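Local coordinates for GDNF family receptor alpha-3 (Homo sapiens, PDB 2GH0), which binds artemin, a growth factor that supports the survival of sensory and sympathetic peripheral neurons, leading to autophosphorylation and activation of the RET receptor, at residues C[22-25]-C[26-30]; C[56-59]-C[60-63]. All coordinates share one frame; numbering follows the deposited sequence.

Both interactions are helix starts within the first GDNF/GAS1 domain of this receptor fragment, their centres about 10 Å apart. Interaction 1 opens helix 23-35, interaction 2 helix 59-66. Each is partly buried, but interaction 1 lies farther out, its centre about 19 Å from the chain's centre against about 13 Å, and it alone reaches another protein chain. In 22-30 an asparagine side chain caps the helix, and a buried disulfide cysteine and a partly exposed leucine lean on helix 43-56. In 56-63 an alanine holds the cap position; one water joins a backbone N-H to an imidazole, another two side chains. The two also touch: Leu-28 CD1 packs on Lys-56 and Ala-57, Asn-22 on the His-61 ring.

Interaction 1 (C[22-25]-C[26-30]); sequences NDKC and DRLRK
Asn-22 and Asp-26 meet where helix 23-35 begins, in a worked example of how a helix start is closed. The carbonyl O of Asn-22 takes the N-H of Asp-26 at 2.8 Å, the first of four i to i+4 bonds between 22-25 and 26-30, the last being Arg-29 N on Cys-25 O. As the N-cap, Asn-22 also uses its side chain. With CG anti to the backbone N (chi1 175°), the amide curls back over the first turn, and OD1 accepts from Cys-25 N at 2.9 Å, in the carbonyl plane and on a lone pair. One residue thus serves two successive N-H groups at the helix start, Cys-25 through its side chain and Asp-26 through its backbone.

Lys-24 and Leu-28, one turn apart, run alongside each other in the same direction, with Lys-24 CG 4.0 Å from Leu-28 CD1. The isobutyl group also lies over the backbone of the preceding turn, Leu-28 CG being 3.4 Å from Lys-24 O. Arg-27 starts in a similar way: its CG sits beside its own backbone N (chi1 -74°) and comes within 3.5 Å of Asp-23 O, before a bend at chi2 carries the guanidinium away from the first turn. Arg-29 instead stretches out from CG to NE, and its guanidinium leaves the contact to form a salt bridge with an acidic side chain of another protein chain; Asp-23 pairs there with a basic one.

On the inner side, Cys-25 is tied by a disulfide to Cys-19 of helix 11-20, on which Asp-26 and Arg-29 also pack. Leu-28 and Cys-25 lean on Phe-53 of helix 43-56, while Asn-22 and Cys-25 touch His-61 of helix 59-66, so the helix start is set against three neighbouring helices of the domain.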
ATOM      1  N   ASN C  22      31.888   1.370  -6.523  1.00 34.96           N
ATOM      2  CA  ASN C  22      31.839   0.807  -7.877  1.00 35.77           C
ATOM      3  C   ASN C  22      30.720  -0.207  -7.841  1.00 35.73           C
ATOM      4  O   ASN C  22      30.769  -1.104  -7.018  1.00 35.04           O
ATOM      5  CB  ASN C  22      33.192   0.123  -8.237  1.00 33.45           C
ATOM      6  CG  ASN C  22      33.144  -0.585  -9.586  1.00 39.27           C
ATOM      7  OD1 ASN C  22      32.891  -1.790  -9.634  1.00 42.91           O
ATOM      8  ND2 ASN C  22      33.290   0.186 -10.713  1.00 38.49           N
ATOM      9  N   ASP C  23      29.724  -0.039  -8.696  1.00 35.29           N
ATOM     10  CA  ASP C  23      28.499  -0.840  -8.667  1.00 36.42           C
ATOM     11  C   ASP C  23      28.818  -2.313  -8.648  1.00 35.52           C
ATOM     12  O   ASP C  23      28.295  -3.018  -7.794  1.00 34.13           O
ATOM     13  CB  ASP C  23      27.573  -0.543  -9.854  1.00 37.46           C
ATOM     14  CG  ASP C  23      27.164   0.907  -9.936  1.00 42.40           C
ATOM     15  OD1 ASP C  23      27.529   1.673  -9.016  1.00 51.41           O
ATOM     16  OD2 ASP C  23      26.502   1.297 -10.930  1.00 47.70           O
ATOM     17  N   LYS C  24      29.667  -2.740  -9.585  1.00 35.40           N
ATOM     18  CA  LYS C  24      30.003  -4.157  -9.794  1.00 38.50           C
ATOM     19  C   LYS C  24      30.722  -4.731  -8.589  1.00 36.28           C
ATOM     20  O   LYS C  24      30.371  -5.807  -8.102  1.00 36.49           O
ATOM     21  CB  LYS C  24      30.861  -4.362 -11.066  1.00 38.81           C
ATOM     22  CG  LYS C  24      31.595  -5.698 -11.111  1.00 41.22           C
ATOM     23  CD  LYS C  24      32.335  -5.873 -12.435  1.00 43.78           C
ATOM     24  CE  LYS C  24      33.553  -4.943 -12.567  1.00 46.72           C
ATOM     25  NZ  LYS C  24      33.940  -4.799 -14.020  1.00 49.28           N
ATOM     26  N   CYS C  25      31.731  -4.023  -8.098  1.00 35.47           N
ATOM     27  CA  CYS C  25      32.501  -4.508  -6.961  1.00 34.25           C
ATOM     28  C   CYS C  25      31.669  -4.516  -5.660  1.00 34.43           C
ATOM     29  O   CYS C  25      31.816  -5.428  -4.822  1.00 34.59           O
ATOM     30  CB  CYS C  25      33.740  -3.619  -6.752  1.00 34.88           C
ATOM     31  SG  CYS C  25      34.926  -4.244  -5.611  1.00 43.00           S
ATOM     32  N   ASP C  26      30.871  -3.470  -5.449  1.00 30.89           N
ATOM     33  CA  ASP C  26      29.981  -3.431  -4.295  1.00 32.40           C
ATOM     34  C   ASP C  26      29.115  -4.697  -4.239  1.00 32.08           C
ATOM     35  O   ASP C  26      28.951  -5.319  -3.180  1.00 32.56           O
ATOM     36  CB  ASP C  26      29.060  -2.189  -4.393  1.00 33.84           C
ATOM     37  CG  ASP C  26      28.086  -2.078  -3.204  1.00 35.76           C
ATOM     38  OD1 ASP C  26      28.556  -2.214  -2.056  1.00 38.55           O
ATOM     39  OD2 ASP C  26      26.881  -1.933  -3.432  1.00 39.11           O
ATOM     40  N   ARG C  27      28.528  -5.083  -5.371  1.00 31.54           N
ATOM     41  CA  ARG C  27      27.566  -6.202  -5.332  1.00 31.23           C
ATOM     42  C   ARG C  27      28.320  -7.492  -4.978  1.00 31.75           C
ATOM     43  O   ARG C  27      27.802  -8.327  -4.227  1.00 30.87           O
ATOM     44  CB  ARG C  27      26.800  -6.342  -6.628  1.00 30.48           C
ATOM     45  CG  ARG C  27      25.709  -5.215  -6.797  1.00 35.02           C
ATOM     46  CD  ARG C  27      24.350  -5.720  -7.155  1.00 45.88           C
ATOM     47  NE  ARG C  27      23.514  -4.607  -7.629  1.00 53.43           N
ATOM     48  CZ  ARG C  27      22.257  -4.724  -8.011  1.00 57.05           C
ATOM     49  NH1 ARG C  27      21.660  -5.914  -7.986  1.00 60.91           N
ATOM     50  NH2 ARG C  27      21.593  -3.651  -8.419  1.00 58.73           N
ATOM     51  N   LEU C  28      29.523  -7.641  -5.541  1.00 30.07           N
ATOM     52  CA  LEU C  28      30.333  -8.888  -5.326  1.00 30.67           C
ATOM     53  C   LEU C  28      30.868  -8.975  -3.887  1.00 31.40           C
ATOM     54  O   LEU C  28      30.980 -10.075  -3.309  1.00 32.00           O
ATOM     55  CB  LEU C  28      31.487  -8.956  -6.324  1.00 29.59           C
ATOM     56  CG  LEU C  28      31.001  -9.095  -7.777  1.00 29.45           C
ATOM     57  CD1 LEU C  28      32.239  -8.783  -8.628  1.00 30.22           C
ATOM     58  CD2 LEU C  28      30.554 -10.494  -8.076  1.00 33.21           C
ATOM     59  N   ARG C  29      31.255  -7.832  -3.338  1.00 30.48           N
ATOM     60  CA  ARG C  29      31.768  -7.775  -1.944  1.00 32.25           C
ATOM     61  C   ARG C  29      30.607  -8.045  -0.999  1.00 32.23           C
ATOM     62  O   ARG C  29      30.745  -8.803  -0.046  1.00 32.46           O
ATOM     63  CB  ARG C  29      32.358  -6.386  -1.638  1.00 31.03           C
ATOM     64  CG  ARG C  29      32.860  -6.267  -0.186  1.00 35.84           C
ATOM     65  CD  ARG C  29      33.673  -4.942   0.008  1.00 33.80           C
ATOM     66  NE  ARG C  29      33.921  -4.677   1.428  1.00 36.29           N
ATOM     67  CZ  ARG C  29      33.102  -3.999   2.233  1.00 38.07           C
ATOM     68  NH1 ARG C  29      31.970  -3.464   1.795  1.00 38.83           N
ATOM     69  NH2 ARG C  29      33.446  -3.819   3.496  1.00 44.97           N
ATOM     70  N   LYS C  30      29.455  -7.436  -1.270  1.00 34.05           N
ATOM     71  CA  LYS C  30      28.260  -7.654  -0.450  1.00 34.07           C
ATOM     72  C   LYS C  30      27.860  -9.138  -0.455  1.00 33.66           C
ATOM     73  O   LYS C  30      27.396  -9.668   0.566  1.00 32.89           O
ATOM     74  CB  LYS C  30      27.073  -6.793  -0.950  1.00 35.31           C
ATOM     75  CG  LYS C  30      27.038  -5.388  -0.272  1.00 39.24           C
ATOM     76  CD  LYS C  30      25.595  -4.823  -0.155  1.00 42.23           C
ATOM     77  CE  LYS C  30      25.398  -3.759   0.969  1.00 38.00           C
ATOM     78  NZ  LYS C  30      24.225  -2.665   0.454  1.00 36.75           N
TER

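Interaction 2 (C[56-59]-C[60-63])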
ATOM      1  N   LYS C  56      35.419 -11.969 -10.727  1.00 33.99           N
ATOM      2  CA  LYS C  56      34.559 -11.006 -11.407  1.00 34.19           C
ATOM      3  C   LYS C  56      34.923  -9.533 -11.155  1.00 33.59           C
ATOM      4  O   LYS C  56      34.713  -8.696 -12.029  1.00 30.88           O
ATOM      5  CB  LYS C  56      33.074 -11.281 -11.101  1.00 34.13           C
ATOM      6  CG  LYS C  56      32.583 -12.673 -11.596  1.00 38.51           C
ATOM      7  CD  LYS C  56      32.808 -12.875 -13.066  1.00 41.12           C
ATOM      8  CE  LYS C  56      32.519 -14.345 -13.526  1.00 42.24           C
ATOM      9  NZ  LYS C  56      32.250 -14.314 -15.002  1.00 47.76           N
ATOM     10  N   ALA C  57      35.479  -9.220  -9.997  1.00 33.10           N
ATOM     11  CA  ALA C  57      35.774  -7.826  -9.639  1.00 34.80           C
ATOM     12  C   ALA C  57      36.953  -7.344 -10.484  1.00 36.26           C
ATOM     13  O   ALA C  57      37.843  -8.135 -10.773  1.00 36.30           O
ATOM     14  CB  ALA C  57      36.154  -7.730  -8.173  1.00 35.85           C
ATOM     15  N   ALA C  58      37.017  -6.039 -10.811  1.00 35.18           N
ATOM     16  CA  ALA C  58      38.199  -5.533 -11.541  1.00 35.37           C
ATOM     17  C   ALA C  58      39.441  -5.816 -10.713  1.00 34.74           C
ATOM     18  O   ALA C  58      39.382  -5.625  -9.462  1.00 35.75           O
ATOM     19  CB  ALA C  58      38.024  -4.016 -11.839  1.00 36.00           C
ATOM     20  N   GLU C  59      40.554  -6.267 -11.334  1.00 33.26           N
ATOM     21  CA  GLU C  59      41.729  -6.617 -10.568  1.00 34.73           C
ATOM     22  C   GLU C  59      42.176  -5.460  -9.675  1.00 34.07           C
ATOM     23  O   GLU C  59      42.548  -5.689  -8.519  1.00 33.10           O
ATOM     24  CB  GLU C  59      42.913  -7.101 -11.418  1.00 35.08           C
ATOM     25  CG  GLU C  59      42.750  -8.464 -12.021  1.00 42.25           C
ATOM     26  CD  GLU C  59      43.574  -8.621 -13.284  1.00 53.82           C
ATOM     27  OE1 GLU C  59      44.823  -8.649 -13.127  1.00 59.37           O
ATOM     28  OE2 GLU C  59      42.994  -8.706 -14.412  1.00 50.93           O
ATOM     29  N   PRO C  60      42.181  -4.239 -10.223  1.00 32.15           N
ATOM     30  CA  PRO C  60      42.650  -3.189  -9.319  1.00 33.70           C
ATOM     31  C   PRO C  60      41.752  -2.968  -8.062  1.00 33.48           C
ATOM     32  O   PRO C  60      42.257  -2.565  -7.037  1.00 32.82           O
ATOM     33  CB  PRO C  60      42.694  -1.961 -10.224  1.00 31.03           C
ATOM     34  CG  PRO C  60      42.732  -2.505 -11.670  1.00 35.00           C
ATOM     35  CD  PRO C  60      41.885  -3.728 -11.613  1.00 33.57           C
ATOM     36  N   HIS C  61      40.426  -3.130  -8.200  1.00 32.05           N
ATOM     37  CA  HIS C  61      39.526  -3.054  -7.038  1.00 32.73           C
ATOM     38  C   HIS C  61      39.748  -4.192  -6.059  1.00 33.18           C
ATOM     39  O   HIS C  61      39.826  -4.002  -4.847  1.00 34.39           O
ATOM     40  CB  HIS C  61      38.035  -3.013  -7.481  1.00 32.87           C
ATOM     41  CG  HIS C  61      37.674  -1.753  -8.195  1.00 34.98           C
ATOM     42  ND1 HIS C  61      36.949  -1.737  -9.356  1.00 37.17           N
ATOM     43  CD2 HIS C  61      37.960  -0.459  -7.911  1.00 37.24           C
ATOM     44  CE1 HIS C  61      36.809  -0.486  -9.781  1.00 39.23           C
ATOM     45  NE2 HIS C  61      37.427   0.307  -8.922  1.00 39.92           N
ATOM     46  N   ALA C  62      39.872  -5.378  -6.585  1.00 32.86           N
ATOM     47  CA  ALA C  62      40.116  -6.538  -5.713  1.00 34.55           C
ATOM     48  C   ALA C  62      41.467  -6.457  -4.955  1.00 33.89           C
ATOM     49  O   ALA C  62      41.572  -6.776  -3.735  1.00 32.62           O
ATOM     50  CB  ALA C  62      39.952  -7.852  -6.605  1.00 34.37           C
ATOM     51  N   GLN C  63      42.524  -5.983  -5.633  1.00 33.59           N
ATOM     52  CA  GLN C  63      43.853  -5.816  -4.974  1.00 32.97           C
ATOM     53  C   GLN C  63      43.889  -4.650  -4.024  1.00 33.10           C
ATOM     54  O   GLN C  63      44.570  -4.705  -3.015  1.00 35.17           O
ATOM     55  CB  GLN C  63      44.908  -5.632  -6.098  1.00 34.07           C
ATOM     56  CG  GLN C  63      44.993  -7.051  -6.818  1.00 34.47           C
ATOM     57  CD  GLN C  63      45.908  -7.100  -7.992  1.00 41.04           C
ATOM     58  OE1 GLN C  63      46.691  -6.183  -8.205  1.00 43.36           O
ATOM     59  NE2 GLN C  63      45.828  -8.187  -8.759  1.00 40.71           N
TER
HETATM   60  O   HOH W   1      35.348  -3.890 -10.002  1.00 33.59           O
HETATM   61  O   HOH W   2      47.144  -8.493 -11.338  1.00 31.06           O
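Ala-58 and His-61 touch through Ala-58 CB and ring atom ND1, 3.5 Å apart, with the methyl meeting the ring obliquely. The His-61 torsion (chi1 -68°, CG beside the backbone N) turns the imidazole back toward Ala-58, where ND1 reaches both this methyl and a water that it shares with Ala-58 N, 2.8 Å from each. Ala-57 CB packs on Ala-62 CB at 4.1 Å. Ala-57 leaves helix 43-56 and Ala-58 at once caps helix 59-66, a tight helix-to-helix turn in the first GDNF/GAS1 domain. Ala-58 O accepts from Ala-62 N at 2.9 Å in a nearly straight bond; Pro-60 occupies the first turn, where its lack of an N-H costs no helical bond.

Glu-59 O takes Gln-63 N in the next bond, and Gln-63 CG crowds the same oxygen at 3.3 Å. Both chains extend beyond CG, and a second water accepts from Gln-63 NE2 and donates to Glu-59 OE1. A leucine in place of Gln-63 would probably leave this water without the NE2 donor, and Glu-59 OE1 without that link to the next turn, held mainly by Arg-140 through a salt bridge. Farther out, Gln-63 packs on Leu-139 and Leu-143 of helix 135-143.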